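Local coordinates for protein polysaccharide deacetylase (Ammonifex degensii, PDB 4WCJ) that probably removes acetyl groups from the amino nitrogens of poly-beta-1,6-N-acetyl-D-glucosamine as a zinc-dependent family 4 carbohydrate esterase, at residues 155-159 against 160-164; 180-183 against 184-188; 215-218 against 219-222. One frame throughout, in Å; residues are numbered along the deposited sequence.

Contact 1. Residues 155-159 against 160-164; sequences GLHTY and DLHYW. With ZN (zinc ion), chain B.
His157 and His162, five residues apart in the sequence, meet at one zinc ion, bound by His157 NE2 at 2.1 Å and by His162 NE2 at 2.2 Å. The shared metal draws the two NE2 atoms to 3.2 Å of each other, a contact of two ligands with no hydrogen bond between them. The ring of His157 swings over toward the second histidine because its first torsion, chi1 -159°, sets CG anti to the backbone N. Followed outward from CB, CG lies 4.2 Å from the zinc; CD2 packs 3.4 Å from CD2 of His162, at the edge of that ring; CE1 flanks the metal-binding nitrogen on its other side; ND1 gives its hydrogen to Ala205 O; and NE2 is thereby left as the lone-pair donor to the metal. The ring planes stand 68° apart, an oblique pairing. Asp99 completes the His-His-Asp metal-binding triad of family 4 carbohydrate esterases, and two waters fill the rest of the shell.

The link between the histidines is held in shape by Thr158. Its OG1 donates to His157 O at 2.6 Å, in the carbonyl plane and on a lone pair, and accepts from Leu161 N at 3.1 Å, so one small hydroxyl ties His157 to Leu161, the residue before the second ligand. Nearby, Tyr163 OH reaches Asp160 OD1 at 2.8 Å on its syn side.

His157 immediately follows strand 152-156 of the parallel sheet, beside strand 203-205, whereas Thr158, Tyr159 and Leu161 rest against helix 179-197 as the chain runs on to strand 164-165.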
loop_
_atom_site.group_PDB
_atom_site.type_symbol
_atom_site.label_atom_id
_atom_site.label_comp_id
_atom_site.label_asym_id
_atom_site.label_seq_id
_atom_site.Cartn_x
_atom_site.Cartn_y
_atom_site.Cartn_z
ATOM N N GLY A 155 -0.952 -6.957 -2.387
ATOM C CA GLY A 155 -1.253 -7.233 -0.993
ATOM C C GLY A 155 -2.754 -7.154 -0.782
ATOM O O GLY A 155 -3.495 -6.824 -1.706
ATOM N N LEU A 156 -3.204 -7.475 0.429
ATOM C CA LEU A 156 -4.638 -7.489 0.723
ATOM C C LEU A 156 -5.075 -6.235 1.499
ATOM O O LEU A 156 -4.384 -5.783 2.413
ATOM C CB LEU A 156 -4.998 -8.762 1.503
ATOM C CG LEU A 156 -6.482 -9.016 1.814
ATOM C CD1 LEU A 156 -7.297 -9.261 0.551
ATOM C CD2 LEU A 156 -6.633 -10.186 2.787
ATOM N N HIS A 157 -6.231 -5.698 1.115
ATOM C CA HIS A 157 -6.819 -4.486 1.685
ATOM C C HIS A 157 -8.231 -4.870 2.143
ATOM O O HIS A 157 -9.201 -4.197 1.829
ATOM C CB HIS A 157 -6.833 -3.368 0.626
ATOM C CG HIS A 157 -6.940 -1.970 1.168
ATOM N ND1 HIS A 157 -6.305 -1.552 2.318
ATOM C CD2 HIS A 157 -7.579 -0.877 0.677
ATOM C CE1 HIS A 157 -6.563 -0.273 2.524
ATOM N NE2 HIS A 157 -7.331 0.162 1.539
ATOM N N THR A 158 -8.305 -5.966 2.905
ATOM C CA THR A 158 -9.526 -6.763 3.166
ATOM C C THR A 158 -10.102 -7.371 1.887
ATOM O O THR A 158 -9.734 -6.979 0.774
ATOM C CB THR A 158 -10.677 -5.965 3.886
ATOM O OG1 THR A 158 -11.374 -5.128 2.949
ATOM C CG2 THR A 158 -10.148 -5.144 5.042
ATOM N N TYR A 159 -10.987 -8.355 2.055
ATOM C CA TYR A 159 -11.786 -8.861 0.936
ATOM C C TYR A 159 -12.943 -7.910 0.611
ATOM O O TYR A 159 -13.093 -7.442 -0.525
ATOM C CB TYR A 159 -12.345 -10.260 1.240
ATOM C CG TYR A 159 -13.177 -10.830 0.104
ATOM C CD1 TYR A 159 -12.572 -11.481 -0.963
ATOM C CD2 TYR A 159 -14.560 -10.709 0.096
ATOM C CE1 TYR A 159 -13.325 -11.993 -2.005
ATOM C CE2 TYR A 159 -15.320 -11.223 -0.947
ATOM C CZ TYR A 159 -14.690 -11.860 -1.993
ATOM O OH TYR A 159 -15.433 -12.371 -3.032
ATOM N N ASP A 160 -13.780 -7.644 1.604
ATOM C CA ASP A 160 -14.886 -6.703 1.418
ATOM C C ASP A 160 -15.321 -6.113 2.756
ATOM O O ASP A 160 -16.479 -6.244 3.175
ATOM C CB ASP A 160 -16.059 -7.391 0.713
ATOM C CG ASP A 160 -17.156 -6.416 0.298
ATOM O OD1 ASP A 160 -16.861 -5.216 0.090
ATOM O OD2 ASP A 160 -18.318 -6.859 0.185
ATOM N N LEU A 161 -14.384 -5.450 3.425
ATOM C CA LEU A 161 -14.668 -4.817 4.707
ATOM C C LEU A 161 -14.167 -3.375 4.729
ATOM O O LEU A 161 -13.887 -2.823 5.787
ATOM C CB LEU A 161 -14.040 -5.617 5.862
ATOM C CG LEU A 161 -14.868 -6.770 6.429
ATOM C CD1 LEU A 161 -14.188 -7.382 7.646
ATOM C CD2 LEU A 161 -16.272 -6.302 6.800
ATOM N N HIS A 162 -14.069 -2.765 3.551
ATOM C CA HIS A 162 -13.614 -1.385 3.432
ATOM C C HIS A 162 -14.779 -0.423 3.613
ATOM O O HIS A 162 -15.141 0.344 2.705
ATOM C CB HIS A 162 -12.948 -1.164 2.079
ATOM C CG HIS A 162 -12.004 -0.004 2.046
ATOM N ND1 HIS A 162 -12.399 1.288 2.303
ATOM C CD2 HIS A 162 -10.680 0.055 1.753
ATOM C CE1 HIS A 162 -11.360 2.097 2.179
ATOM N NE2 HIS A 162 -10.306 1.373 1.865
ATOM N N TYR A 163 -15.369 -0.471 4.797
ATOM C CA TYR A 163 -16.523 0.348 5.109
ATOM C C TYR A 163 -16.319 1.076 6.428
ATOM O O TYR A 163 -15.679 0.553 7.354
ATOM C CB TYR A 163 -17.788 -0.511 5.163
ATOM C CG TYR A 163 -18.068 -1.260 3.879
ATOM C CD1 TYR A 163 -18.725 -0.642 2.825
ATOM C CD2 TYR A 163 -17.676 -2.582 3.723
ATOM C CE1 TYR A 163 -18.987 -1.320 1.650
ATOM C CE2 TYR A 163 -17.927 -3.272 2.543
ATOM C CZ TYR A 163 -18.585 -2.632 1.510
ATOM O OH TYR A 163 -18.846 -3.305 0.339
ATOM N N TRP A 164 -16.876 2.280 6.501
ATOM C CA TRP A 164 -16.750 3.144 7.666
ATOM C C TRP A 164 -18.086 3.310 8.385
ATOM O O TRP A 164 -19.107 3.588 7.755
ATOM C CB TRP A 164 -16.204 4.513 7.243
ATOM C CG TRP A 164 -16.038 5.469 8.377
ATOM C CD1 TRP A 164 -16.952 6.377 8.830
ATOM C CD2 TRP A 164 -14.881 5.617 9.203
ATOM N NE1 TRP A 164 -16.435 7.078 9.893
ATOM C CE2 TRP A 164 -15.162 6.630 10.141
ATOM C CE3 TRP A 164 -13.633 4.986 9.244
ATOM C CZ2 TRP A 164 -14.240 7.030 11.107
ATOM C CZ3 TRP A 164 -12.719 5.386 10.202
ATOM C CH2 TRP A 164 -13.029 6.397 11.123
HETATM ZN ZN ZN B . -8.364 1.980 1.084
HETATM O O HOH W 1 -9.060 4.024 0.479
HETATM O O HOH W 2 -6.621 3.369 1.673
#

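Contact 2. Residues 180-183 against 184-188; sequences RLFA and EDTAR
Phe182 O takes two bonds from Thr186: OG1 of Thr186 donates to it at 2.7 Å, and the backbone N of Thr186 reaches the same Phe182 O at 3.0 Å, the two donors coming from opposite faces of the carbonyl plane. The threonine manages this because OG1 lies beside its own backbone N (chi1 -57°), folded back along the helix, so a hydroxyl on this buried side is satisfied within its own helix. The same OG1 sits over the centre of one face of the Phe182 ring, 3.6 Å above its plane. Were Phe182 an alanine, the threonine hydroxyl would probably lose that cover and a gap would be likely to open against Thr215 and Ile218 of helix 213-221.

These i to i+4 pairings belong to helix 179-197, one of the helices that flank the parallel strands of the deacetylase's beta/alpha barrel. Small Ala183 suits the same flank, since it lets Ile218 come close. On the exposed side Arg180 and Glu184 form a salt bridge one turn apart. The arginine chain runs extended to NE, which points nearly straight (169°) at Glu184 OE2, but the bond is long and weak at 3.3 Å. OE2 lies at the edge of the guanidinium, whose plane is turned 64° from the carboxylate.

Asp185 projects from a third side: its CB rests 3.3 Å from Leu181 O, while its carboxylate leaves the helix to accept from the backbone N atoms of Tyr159 and Asp160.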
loop_
_atom_site.group_PDB
_atom_site.type_symbol
_atom_site.label_atom_id
_atom_site.label_comp_id
_atom_site.label_asym_id
_atom_site.label_seq_id
_atom_site.Cartn_x
_atom_site.Cartn_y
_atom_site.Cartn_z
ATOM N N ARG A 180 -14.314 -12.005 14.699
ATOM C CA ARG A 180 -14.591 -13.196 13.903
ATOM C C ARG A 180 -14.767 -12.832 12.430
ATOM O O ARG A 180 -14.148 -13.439 11.552
ATOM C CB ARG A 180 -15.838 -13.904 14.432
ATOM C CG ARG A 180 -16.328 -15.081 13.599
ATOM C CD ARG A 180 -17.580 -15.666 14.240
ATOM N NE ARG A 180 -18.212 -16.711 13.437
ATOM C CZ ARG A 180 -19.289 -17.389 13.822
ATOM N NH1 ARG A 180 -19.806 -18.325 13.037
ATOM N NH2 ARG A 180 -19.852 -17.132 14.998
ATOM N N LEU A 181 -15.609 -11.833 12.176
ATOM C CA LEU A 181 -15.866 -11.349 10.824
ATOM C C LEU A 181 -14.576 -10.908 10.146
ATOM O O LEU A 181 -14.382 -11.138 8.947
ATOM C CB LEU A 181 -16.874 -10.194 10.850
ATOM C CG LEU A 181 -17.059 -9.402 9.548
ATOM C CD1 LEU A 181 -17.648 -10.279 8.448
ATOM C CD2 LEU A 181 -17.908 -8.146 9.757
ATOM N N PHE A 182 -13.693 -10.275 10.913
ATOM C CA PHE A 182 -12.429 -9.807 10.350
ATOM C C PHE A 182 -11.528 -10.972 9.969
ATOM O O PHE A 182 -10.833 -10.932 8.950
ATOM C CB PHE A 182 -11.693 -8.894 11.329
ATOM C CG PHE A 182 -10.371 -8.406 10.809
ATOM C CD1 PHE A 182 -10.320 -7.370 9.886
ATOM C CD2 PHE A 182 -9.184 -8.988 11.224
ATOM C CE1 PHE A 182 -9.110 -6.920 9.392
ATOM C CE2 PHE A 182 -7.975 -8.544 10.744
ATOM C CZ PHE A 182 -7.933 -7.508 9.814
ATOM N N ALA A 183 -11.539 -12.005 10.804
ATOM C CA ALA A 183 -10.721 -13.182 10.556
ATOM C C ALA A 183 -11.201 -13.903 9.302
ATOM O O ALA A 183 -10.390 -14.328 8.478
ATOM C CB ALA A 183 -10.747 -14.111 11.752
ATOM N N GLU A 184 -12.519 -14.030 9.161
ATOM C CA GLU A 184 -13.101 -14.767 8.044
ATOM C C GLU A 184 -12.871 -14.022 6.734
ATOM O O GLU A 184 -12.536 -14.626 5.711
ATOM C CB GLU A 184 -14.593 -15.007 8.281
ATOM C CG GLU A 184 -14.862 -16.219 9.173
ATOM C CD GLU A 184 -16.164 -16.121 9.951
ATOM O OE1 GLU A 184 -16.792 -15.036 9.948
ATOM O OE2 GLU A 184 -16.553 -17.138 10.574
ATOM N N ASP A 185 -13.040 -12.707 6.783
ATOM C CA ASP A 185 -12.818 -11.856 5.616
ATOM C C ASP A 185 -11.369 -11.916 5.156
ATOM O O ASP A 185 -11.085 -12.003 3.961
ATOM C CB ASP A 185 -13.208 -10.418 5.948
ATOM C CG ASP A 185 -13.003 -9.472 4.789
ATOM O OD1 ASP A 185 -11.886 -8.929 4.667
ATOM O OD2 ASP A 185 -13.964 -9.259 4.020
ATOM N N THR A 186 -10.451 -11.863 6.113
ATOM C CA THR A 186 -9.021 -11.933 5.808
ATOM C C THR A 186 -8.653 -13.265 5.175
ATOM O O THR A 186 -7.891 -13.303 4.210
ATOM C CB THR A 186 -8.162 -11.697 7.073
ATOM O OG1 THR A 186 -8.513 -10.433 7.650
ATOM C CG2 THR A 186 -6.684 -11.675 6.718
ATOM N N ALA A 187 -9.205 -14.355 5.696
ATOM C CA ALA A 187 -8.924 -15.679 5.144
ATOM C C ALA A 187 -9.494 -15.797 3.740
ATOM O O ALA A 187 -8.891 -16.414 2.867
ATOM C CB ALA A 187 -9.488 -16.773 6.038
ATOM N N ARG A 188 -10.660 -15.198 3.525
ATOM C CA ARG A 188 -11.273 -15.209 2.203
ATOM C C ARG A 188 -10.406 -14.413 1.238
ATOM O O ARG A 188 -10.170 -14.827 0.098
ATOM C CB ARG A 188 -12.694 -14.646 2.257
ATOM C CG ARG A 188 -13.411 -14.629 0.909
ATOM C CD ARG A 188 -14.848 -14.136 1.037
ATOM N NE ARG A 188 -15.665 -14.510 -0.118
ATOM C CZ ARG A 188 -16.966 -14.257 -0.229
ATOM N NH1 ARG A 188 -17.607 -13.621 0.743
ATOM N NH2 ARG A 188 -17.627 -14.641 -1.311
#

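Contact 3. Residues 215-218 against 219-222; sequences TDEI and LRTQ
Glu217 and Arg220 run side by side and pair through two hydrogen bonds of a salt bridge. Arg220 NE meets Glu217 OE1 at 3.1 Å, from above the carboxylate plane, and NH2 meets Glu217 OE2 at 3.0 Å on its syn side. Both oxygens lie almost in the guanidinium plane, so the arginine grips side-on, although the two flat groups are turned 34° apart. A bend in each chain makes this possible, at chi2 of Glu217 (67°) and chi3 of Arg220 (65°); long, flexible residues suit such an exposed surface. Thr221 adds its methyl, with CG2 3.3 Å from Glu217 OE2.

On another flank Ile218 CG2 packs 3.7 Å from Gln222 NE2, the two side chains pointing the same way. That amide nitrogen is itself fixed by Ala183 O of helix 179-197, which Ile218 also touches. Leu219 turns inward to Tyr206 and Phe224, and Tyr206 OH bonds to both Thr215 OG1 and Asp216 OD1.

Backbone bonds from Leu219 N to Thr215 O through Gln222 N to Ile218 O carry the closing turns of helix 213-221, down to Gln222 just beyond its end; this is the crossover helix of the beta-alpha-beta unit between parallel strands 203-205 and 226-229.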
loop_
_atom_site.group_PDB
_atom_site.type_symbol
_atom_site.label_atom_id
_atom_site.label_comp_id
_atom_site.label_asym_id
_atom_site.label_seq_id
_atom_site.Cartn_x
_atom_site.Cartn_y
_atom_site.Cartn_z
ATOM N N THR A 215 -6.708 -7.271 15.957
ATOM C CA THR A 215 -6.632 -7.470 14.509
ATOM C C THR A 215 -5.188 -7.755 14.070
ATOM O O THR A 215 -4.965 -8.556 13.152
ATOM C CB THR A 215 -7.207 -6.266 13.692
ATOM O OG1 THR A 215 -6.427 -5.086 13.910
ATOM C CG2 THR A 215 -8.651 -6.016 14.061
ATOM N N ASP A 216 -4.213 -7.131 14.733
ATOM C CA ASP A 216 -2.798 -7.416 14.452
ATOM C C ASP A 216 -2.492 -8.898 14.618
ATOM O O ASP A 216 -1.757 -9.499 13.825
ATOM C CB ASP A 216 -1.874 -6.625 15.378
ATOM C CG ASP A 216 -1.831 -5.156 15.059
ATOM O OD1 ASP A 216 -2.213 -4.759 13.934
ATOM O OD2 ASP A 216 -1.397 -4.391 15.950
ATOM N N GLU A 217 -3.060 -9.481 15.667
ATOM C CA GLU A 217 -2.801 -10.873 15.994
ATOM C C GLU A 217 -3.458 -11.804 14.987
ATOM O O GLU A 217 -2.884 -12.818 14.605
ATOM C CB GLU A 217 -3.286 -11.186 17.419
ATOM C CG GLU A 217 -3.211 -12.652 17.804
ATOM C CD GLU A 217 -1.787 -13.170 17.896
ATOM O OE1 GLU A 217 -0.839 -12.363 17.780
ATOM O OE2 GLU A 217 -1.620 -14.389 18.108
ATOM N N ILE A 218 -4.661 -11.453 14.549
ATOM C CA ILE A 218 -5.333 -12.234 13.530
ATOM C C ILE A 218 -4.465 -12.266 12.273
ATOM O O ILE A 218 -4.220 -13.338 11.690
ATOM C CB ILE A 218 -6.726 -11.668 13.221
ATOM C CG1 ILE A 218 -7.662 -11.938 14.401
ATOM C CG2 ILE A 218 -7.282 -12.287 11.949
ATOM C CD1 ILE A 218 -8.983 -11.207 14.302
ATOM N N LEU A 219 -3.974 -11.097 11.863
ATOM C CA LEU A 219 -3.063 -11.047 10.715
ATOM C C LEU A 219 -1.807 -11.897 10.927
ATOM O O LEU A 219 -1.359 -12.599 10.011
ATOM C CB LEU A 219 -2.666 -9.603 10.413
ATOM C CG LEU A 219 -3.829 -8.696 10.014
ATOM C CD1 LEU A 219 -3.351 -7.260 9.820
ATOM C CD2 LEU A 219 -4.516 -9.228 8.763
ATOM N N ARG A 220 -1.233 -11.846 12.127
ATOM C CA ARG A 220 -0.013 -12.598 12.383
ATOM C C ARG A 220 -0.275 -14.089 12.234
ATOM O O ARG A 220 0.483 -14.800 11.562
ATOM C CB ARG A 220 0.545 -12.305 13.777
ATOM C CG ARG A 220 1.942 -12.869 14.008
ATOM C CD ARG A 220 2.318 -12.868 15.484
ATOM N NE ARG A 220 1.467 -13.768 16.259
ATOM C CZ ARG A 220 1.691 -15.070 16.407
ATOM N NH1 ARG A 220 2.742 -15.643 15.827
ATOM N NH2 ARG A 220 0.860 -15.804 17.134
ATOM N N THR A 221 -1.355 -14.562 12.848
ATOM C CA THR A 221 -1.659 -15.989 12.827
ATOM C C THR A 221 -2.069 -16.447 11.435
ATOM O O THR A 221 -1.969 -17.629 11.117
ATOM C CB THR A 221 -2.771 -16.365 13.836
ATOM O OG1 THR A 221 -4.026 -15.820 13.408
ATOM C CG2 THR A 221 -2.433 -15.843 15.219
ATOM N N GLN A 222 -2.516 -15.516 10.597
ATOM C CA GLN A 222 -2.848 -15.863 9.221
ATOM C C GLN A 222 -1.660 -15.675 8.283
ATOM O O GLN A 222 -1.810 -15.725 7.061
ATOM C CB GLN A 222 -4.049 -15.058 8.738
ATOM C CG GLN A 222 -5.346 -15.566 9.324
ATOM C CD GLN A 222 -6.560 -15.014 8.630
ATOM O OE1 GLN A 222 -6.523 -14.717 7.438
ATOM N NE2 GLN A 222 -7.652 -14.861 9.375
#

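Contact 2 stands between the other two and touches both, with its centre 10 Å from each; contacts 1 and 3 lie 15 Å apart by centres and do not touch. Asp185 makes the first junction, OD1 receiving Tyr159 N at 2.8 Å and OD2 receiving Asp160 N at 2.9 Å, so helix 179-197 holds the chain linking the two zinc-binding histidines. The second junction runs from Gln222 NE2 to Ala183 O, 2.9 Å, with Phe182 packing on Ile218 beside it. Contact 1 alone reaches the zinc; the Asp185 side chain stays about 12 Å from the metal and that of Leu219 about 14 Å, so contact 2 supports the loop from a distance and contact 3 packs behind it.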